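Local atomic coordinates of Lmo2184 protein (Listeria monocytogenes serovar 1/2a, PDB entry 5JOQ), a protein that probably binds heme at the cell surface as the lipoprotein substrate-binding component of an iron-uptake ABC transporter. Residues E34-M48 and I86-K98. Sequence-based numbering, arbitrary orientation.
Sequences EPKIVATTVAITEIM and IRMLKPDMVLSTK
V38 and L95 carry most of the apolar contact between two neighbouring parallel strands, 37-39 and 93-97, in the N-terminal lobe of this solute-binding protein. Strand 93-97 is central in a three-stranded parallel sheet, flanked on its other edge by strand 115-118. V38 N donates to M93 O, and V38 O accepts from L95 N, which fixes the register. With CG1 anti to the backbone N (chi1 171°), CG2 of V38 is left beside that N, anti to the carbonyl carbon, and meets L89 CD1 and P91 CB, 3.9 Å from each; T75 of strand 73-77 also packs against V38 here. On the other face, L95 CD1 is covered by helix 42-50: I44 CG2 lies 3.7 Å from it, and the M48 side chain meets L95 tip to tip through CE. L133 of helix 123-136 also touches L95 and M48.

At the entry to the strands, K36 N-H points almost straight (172°) at D92 OD2, reaching the anti side of the carboxylate at 2.7 Å, and K36 O accepts from both D92 N and M93 N. The K36 side chain starts beside that carboxylate, CB 3.5 Å from D92 OD2, but bends at chi3 and chi4 leave K36 NZ 4.3 Å from D92 OD2, beyond a salt bridge. At the far end, L95 O takes two bonds from T40, one from N at 3.1 Å and one from OG1 at 2.8 Å, and a water bridges that hydroxyl to S96 OG.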
loop_
_atom_site.group_PDB
_atom_site.type_symbol
_atom_site.label_atom_id
_atom_site.label_comp_id
_atom_site.label_asym_id
_atom_site.label_seq_id
_atom_site.Cartn_x
_atom_site.Cartn_y
_atom_site.Cartn_z
ATOM N N GLU A 34 12.273 -38.381 -4.189
ATOM C CA GLU A 34 11.487 -37.471 -3.383
ATOM C C GLU A 34 10.419 -36.803 -4.249
ATOM O O GLU A 34 10.627 -36.560 -5.445
ATOM C CB GLU A 34 12.380 -36.411 -2.744
ATOM C CG GLU A 34 12.841 -35.336 -3.719
ATOM C CD GLU A 34 14.101 -34.623 -3.256
ATOM O OE1 GLU A 34 14.747 -35.109 -2.299
ATOM O OE2 GLU A 34 14.446 -33.581 -3.854
ATOM N N PRO A 35 9.259 -36.510 -3.681
ATOM C CA PRO A 35 8.245 -35.790 -4.445
ATOM C C PRO A 35 8.714 -34.380 -4.731
ATOM O O PRO A 35 9.444 -33.770 -3.946
ATOM C CB PRO A 35 7.025 -35.803 -3.520
ATOM C CG PRO A 35 7.604 -35.979 -2.156
ATOM C CD PRO A 35 8.808 -36.842 -2.320
ATOM N N LYS A 36 8.312 -33.871 -5.887
ATOM C CA LYS A 36 8.625 -32.506 -6.291
ATOM C C LYS A 36 7.435 -31.620 -5.929
ATOM O O LYS A 36 6.361 -31.735 -6.530
ATOM C CB LYS A 36 8.935 -32.453 -7.787
ATOM C CG LYS A 36 10.062 -33.390 -8.194
ATOM C CD LYS A 36 10.774 -32.907 -9.454
ATOM C CE LYS A 36 9.847 -32.859 -10.650
ATOM N NZ LYS A 36 9.421 -34.215 -11.126
ATOM N N ILE A 37 7.624 -30.730 -4.956
ATOM C CA ILE A 37 6.527 -29.960 -4.375
ATOM C C ILE A 37 6.768 -28.474 -4.619
ATOM O O ILE A 37 7.875 -27.981 -4.390
ATOM C CB ILE A 37 6.393 -30.236 -2.862
ATOM C CG1 ILE A 37 6.262 -31.737 -2.592
ATOM C CG2 ILE A 37 5.207 -29.457 -2.305
ATOM C CD1 ILE A 37 6.374 -32.129 -1.079
ATOM N N VAL A 38 5.728 -27.754 -5.048
ATOM C CA VAL A 38 5.760 -26.289 -5.113
ATOM C C VAL A 38 4.872 -25.724 -4.010
ATOM O O VAL A 38 3.686 -26.061 -3.924
ATOM C CB VAL A 38 5.314 -25.780 -6.492
ATOM C CG1 VAL A 38 5.144 -24.248 -6.467
ATOM C CG2 VAL A 38 6.341 -26.168 -7.526
ATOM N N ALA A 39 5.439 -24.888 -3.144
ATOM C CA ALA A 39 4.649 -24.162 -2.146
ATOM C C ALA A 39 4.387 -22.751 -2.653
ATOM O O ALA A 39 5.342 -22.036 -2.973
ATOM C CB ALA A 39 5.377 -24.103 -0.807
ATOM N N THR A 40 3.113 -22.335 -2.721
ATOM C CA THR A 40 2.809 -21.020 -3.290
ATOM C C THR A 40 2.537 -19.933 -2.249
ATOM O O THR A 40 2.208 -18.808 -2.637
ATOM C CB THR A 40 1.611 -21.068 -4.242
ATOM O OG1 THR A 40 0.441 -21.386 -3.484
ATOM C CG2 THR A 40 1.807 -22.133 -5.323
ATOM N N THR A 41 2.673 -20.214 -0.951
ATOM C CA THR A 41 2.539 -19.146 0.035
ATOM C C THR A 41 3.620 -19.265 1.101
ATOM O O THR A 41 4.185 -20.343 1.333
ATOM C CB THR A 41 1.170 -19.151 0.731
ATOM O OG1 THR A 41 1.172 -20.156 1.753
ATOM C CG2 THR A 41 0.045 -19.449 -0.275
ATOM N N VAL A 42 3.867 -18.134 1.777
ATOM C CA VAL A 42 4.849 -18.110 2.862
ATOM C C VAL A 42 4.451 -19.089 3.966
ATOM O O VAL A 42 5.275 -19.883 4.448
ATOM C CB VAL A 42 5.001 -16.683 3.418
ATOM C CG1 VAL A 42 5.873 -16.715 4.678
ATOM C CG2 VAL A 42 5.615 -15.746 2.369
ATOM N N ALA A 43 3.180 -19.039 4.395
ATOM C CA ALA A 43 2.713 -19.936 5.462
ATOM C C ALA A 43 2.958 -21.405 5.126
ATOM O O ALA A 43 3.374 -22.188 5.995
ATOM C CB ALA A 43 1.229 -19.704 5.733
ATOM N N ILE A 44 2.662 -21.824 3.890
ATOM C CA ILE A 44 2.867 -23.237 3.544
ATOM C C ILE A 44 4.351 -23.562 3.536
ATOM O O ILE A 44 4.766 -24.644 3.978
ATOM C CB ILE A 44 2.204 -23.573 2.187
ATOM C CG1 ILE A 44 0.671 -23.527 2.326
ATOM C CG2 ILE A 44 2.668 -24.958 1.655
ATOM C CD1 ILE A 44 -0.025 -23.373 0.964
ATOM N N THR A 45 5.180 -22.628 3.040
ATOM C CA THR A 45 6.621 -22.860 2.987
ATOM C C THR A 45 7.183 -23.102 4.379
ATOM O O THR A 45 8.063 -23.954 4.566
ATOM C CB THR A 45 7.334 -21.655 2.337
ATOM O OG1 THR A 45 6.850 -21.447 1.000
ATOM C CG2 THR A 45 8.819 -21.939 2.238
ATOM N N GLU A 46 6.700 -22.347 5.368
ATOM C CA GLU A 46 7.121 -22.549 6.758
ATOM C C GLU A 46 6.699 -23.923 7.283
ATOM O O GLU A 46 7.447 -24.577 8.032
ATOM C CB GLU A 46 6.537 -21.438 7.632
ATOM C CG GLU A 46 7.103 -20.040 7.245
ATOM C CD GLU A 46 6.387 -18.892 7.970
ATOM O OE1 GLU A 46 5.232 -19.073 8.446
ATOM O OE2 GLU A 46 6.998 -17.806 8.057
ATOM N N ILE A 47 5.504 -24.376 6.911
ATOM C CA ILE A 47 5.079 -25.717 7.316
ATOM C C ILE A 47 5.980 -26.770 6.678
ATOM O O ILE A 47 6.385 -27.734 7.334
ATOM C CB ILE A 47 3.591 -25.931 6.977
ATOM C CG1 ILE A 47 2.725 -25.164 8.002
ATOM C CG2 ILE A 47 3.246 -27.445 6.997
ATOM C CD1 ILE A 47 1.267 -24.970 7.556
ATOM N N MET A 48 6.305 -26.606 5.392
ATOM C CA MET A 48 7.181 -27.574 4.726
ATOM C C MET A 48 8.545 -27.663 5.417
ATOM O O MET A 48 9.137 -28.749 5.531
ATOM C CB MET A 48 7.347 -27.167 3.255
ATOM C CG MET A 48 6.076 -27.207 2.428
ATOM S SD MET A 48 5.633 -28.919 2.089
ATOM C CE MET A 48 4.259 -29.012 3.098
ATOM N N ILE A 86 5.892 -22.754 -13.037
ATOM C CA ILE A 86 5.563 -23.970 -12.299
ATOM C C ILE A 86 5.535 -25.178 -13.232
ATOM O O ILE A 86 6.047 -26.251 -12.889
ATOM C CB ILE A 86 4.240 -23.797 -11.537
ATOM C CG1 ILE A 86 4.391 -22.661 -10.525
ATOM C CG2 ILE A 86 3.886 -25.079 -10.787
ATOM C CD1 ILE A 86 3.129 -22.386 -9.710
ATOM N N ARG A 87 4.972 -25.019 -14.436
ATOM C CA ARG A 87 4.952 -26.129 -15.387
ATOM C C ARG A 87 6.359 -26.645 -15.663
ATOM O O ARG A 87 6.607 -27.857 -15.646
ATOM C CB ARG A 87 4.298 -25.698 -16.700
ATOM C CG ARG A 87 2.848 -25.299 -16.599
ATOM C CD ARG A 87 2.224 -25.224 -17.995
ATOM N NE ARG A 87 2.261 -26.525 -18.662
ATOM C CZ ARG A 87 1.518 -26.857 -19.711
ATOM N NH1 ARG A 87 0.665 -25.981 -20.227
ATOM N NH2 ARG A 87 1.626 -28.069 -20.240
ATOM N N MET A 88 7.281 -25.728 -15.851
ATOM C CA MET A 88 8.651 -26.066 -16.167
ATOM C C MET A 88 9.268 -26.934 -15.080
ATOM O O MET A 88 10.122 -27.762 -15.358
ATOM C CB MET A 88 9.456 -24.784 -16.350
ATOM C CG MET A 88 10.953 -24.972 -16.489
ATOM S SD MET A 88 11.820 -24.966 -14.914
ATOM C CE MET A 88 11.179 -23.440 -14.217
ATOM N N LEU A 89 8.840 -26.725 -13.843
ATOM C CA LEU A 89 9.394 -27.445 -12.706
ATOM C C LEU A 89 8.875 -28.868 -12.615
ATOM O O LEU A 89 9.367 -29.620 -11.774
ATOM C CB LEU A 89 9.090 -26.717 -11.386
ATOM C CG LEU A 89 9.706 -25.328 -11.135
ATOM C CD1 LEU A 89 9.077 -24.635 -9.886
ATOM C CD2 LEU A 89 11.229 -25.383 -11.010
ATOM N N LYS A 90 7.902 -29.235 -13.451
ATOM C CA LYS A 90 7.284 -30.559 -13.491
ATOM C C LYS A 90 6.995 -31.081 -12.072
ATOM O O LYS A 90 7.445 -32.166 -11.706
ATOM C CB LYS A 90 8.149 -31.544 -14.272
ATOM C CG LYS A 90 8.382 -31.102 -15.708
ATOM C CD LYS A 90 9.160 -32.123 -16.516
ATOM C CE LYS A 90 10.573 -32.313 -15.973
ATOM N NZ LYS A 90 11.637 -32.146 -17.021
ATOM N N PRO A 91 6.238 -30.337 -11.279
ATOM C CA PRO A 91 5.982 -30.772 -9.901
ATOM C C PRO A 91 5.006 -31.938 -9.849
ATOM O O PRO A 91 4.186 -32.136 -10.749
ATOM C CB PRO A 91 5.384 -29.522 -9.242
ATOM C CG PRO A 91 4.729 -28.786 -10.394
ATOM C CD PRO A 91 5.588 -29.054 -11.602
ATOM N N ASP A 92 5.107 -32.711 -8.766
ATOM C CA ASP A 92 4.102 -33.718 -8.428
ATOM C C ASP A 92 2.907 -33.103 -7.697
ATOM O O ASP A 92 1.786 -33.621 -7.789
ATOM C CB ASP A 92 4.738 -34.806 -7.559
ATOM C CG ASP A 92 5.910 -35.490 -8.250
ATOM O OD1 ASP A 92 5.694 -36.019 -9.350
ATOM O OD2 ASP A 92 7.040 -35.451 -7.721
ATOM N N MET A 93 3.119 -32.004 -6.985
ATOM C CA MET A 93 2.045 -31.371 -6.236
ATOM C C MET A 93 2.318 -29.876 -6.107
ATOM O O MET A 93 3.450 -29.467 -5.840
ATOM C CB MET A 93 1.910 -32.005 -4.840
ATOM C CG MET A 93 0.783 -31.394 -3.974
ATOM S SD MET A 93 -0.851 -31.661 -4.725
ATOM C CE MET A 93 -0.886 -33.461 -4.930
ATOM N N VAL A 94 1.280 -29.066 -6.291
ATOM C CA VAL A 94 1.328 -27.623 -6.038
ATOM C C VAL A 94 0.387 -27.352 -4.865
ATOM O O VAL A 94 -0.753 -27.818 -4.877
ATOM C CB VAL A 94 0.901 -26.821 -7.282
ATOM C CG1 VAL A 94 0.929 -25.307 -6.996
ATOM C CG2 VAL A 94 1.777 -27.178 -8.527
ATOM N N LEU A 95 0.862 -26.640 -3.838
ATOM C CA LEU A 95 0.090 -26.394 -2.620
ATOM C C LEU A 95 -0.367 -24.934 -2.558
ATOM O O LEU A 95 0.457 -24.009 -2.626
ATOM C CB LEU A 95 0.900 -26.732 -1.367
ATOM C CG LEU A 95 1.432 -28.164 -1.235
ATOM C CD1 LEU A 95 2.253 -28.236 0.031
ATOM C CD2 LEU A 95 0.283 -29.198 -1.157
ATOM N N SER A 96 -1.669 -24.731 -2.393
ATOM C CA SER A 96 -2.243 -23.385 -2.257
ATOM C C SER A 96 -3.245 -23.484 -1.108
ATOM O O SER A 96 -3.228 -24.458 -0.333
ATOM C CB SER A 96 -2.859 -22.925 -3.582
ATOM O OG SER A 96 -3.445 -21.624 -3.476
ATOM N N THR A 97 -4.153 -22.503 -1.002
ATOM C CA THR A 97 -5.123 -22.498 0.096
ATOM C C THR A 97 -6.555 -22.504 -0.439
ATOM O O THR A 97 -6.845 -22.051 -1.567
ATOM C CB THR A 97 -4.952 -21.274 1.015
ATOM O OG1 THR A 97 -5.237 -20.071 0.273
ATOM C CG2 THR A 97 -3.528 -21.202 1.645
ATOM N N LYS A 98 -7.460 -22.972 0.422
ATOM C CA LYS A 98 -8.892 -22.973 0.114
ATOM C C LYS A 98 -9.379 -21.585 -0.253
ATOM O O LYS A 98 -10.215 -21.426 -1.158
ATOM C CB LYS A 98 -9.676 -23.469 1.333
ATOM C CG LYS A 98 -10.893 -24.310 1.025
ATOM C CD LYS A 98 -10.470 -25.740 0.629
ATOM C CE LYS A 98 -11.547 -26.438 -0.206
ATOM N NZ LYS A 98 -10.970 -27.460 -1.143
HETATM O O HOH W 1 9.252 -37.265 -8.170
HETATM O O HOH W 2 -1.600 -19.612 -3.435
#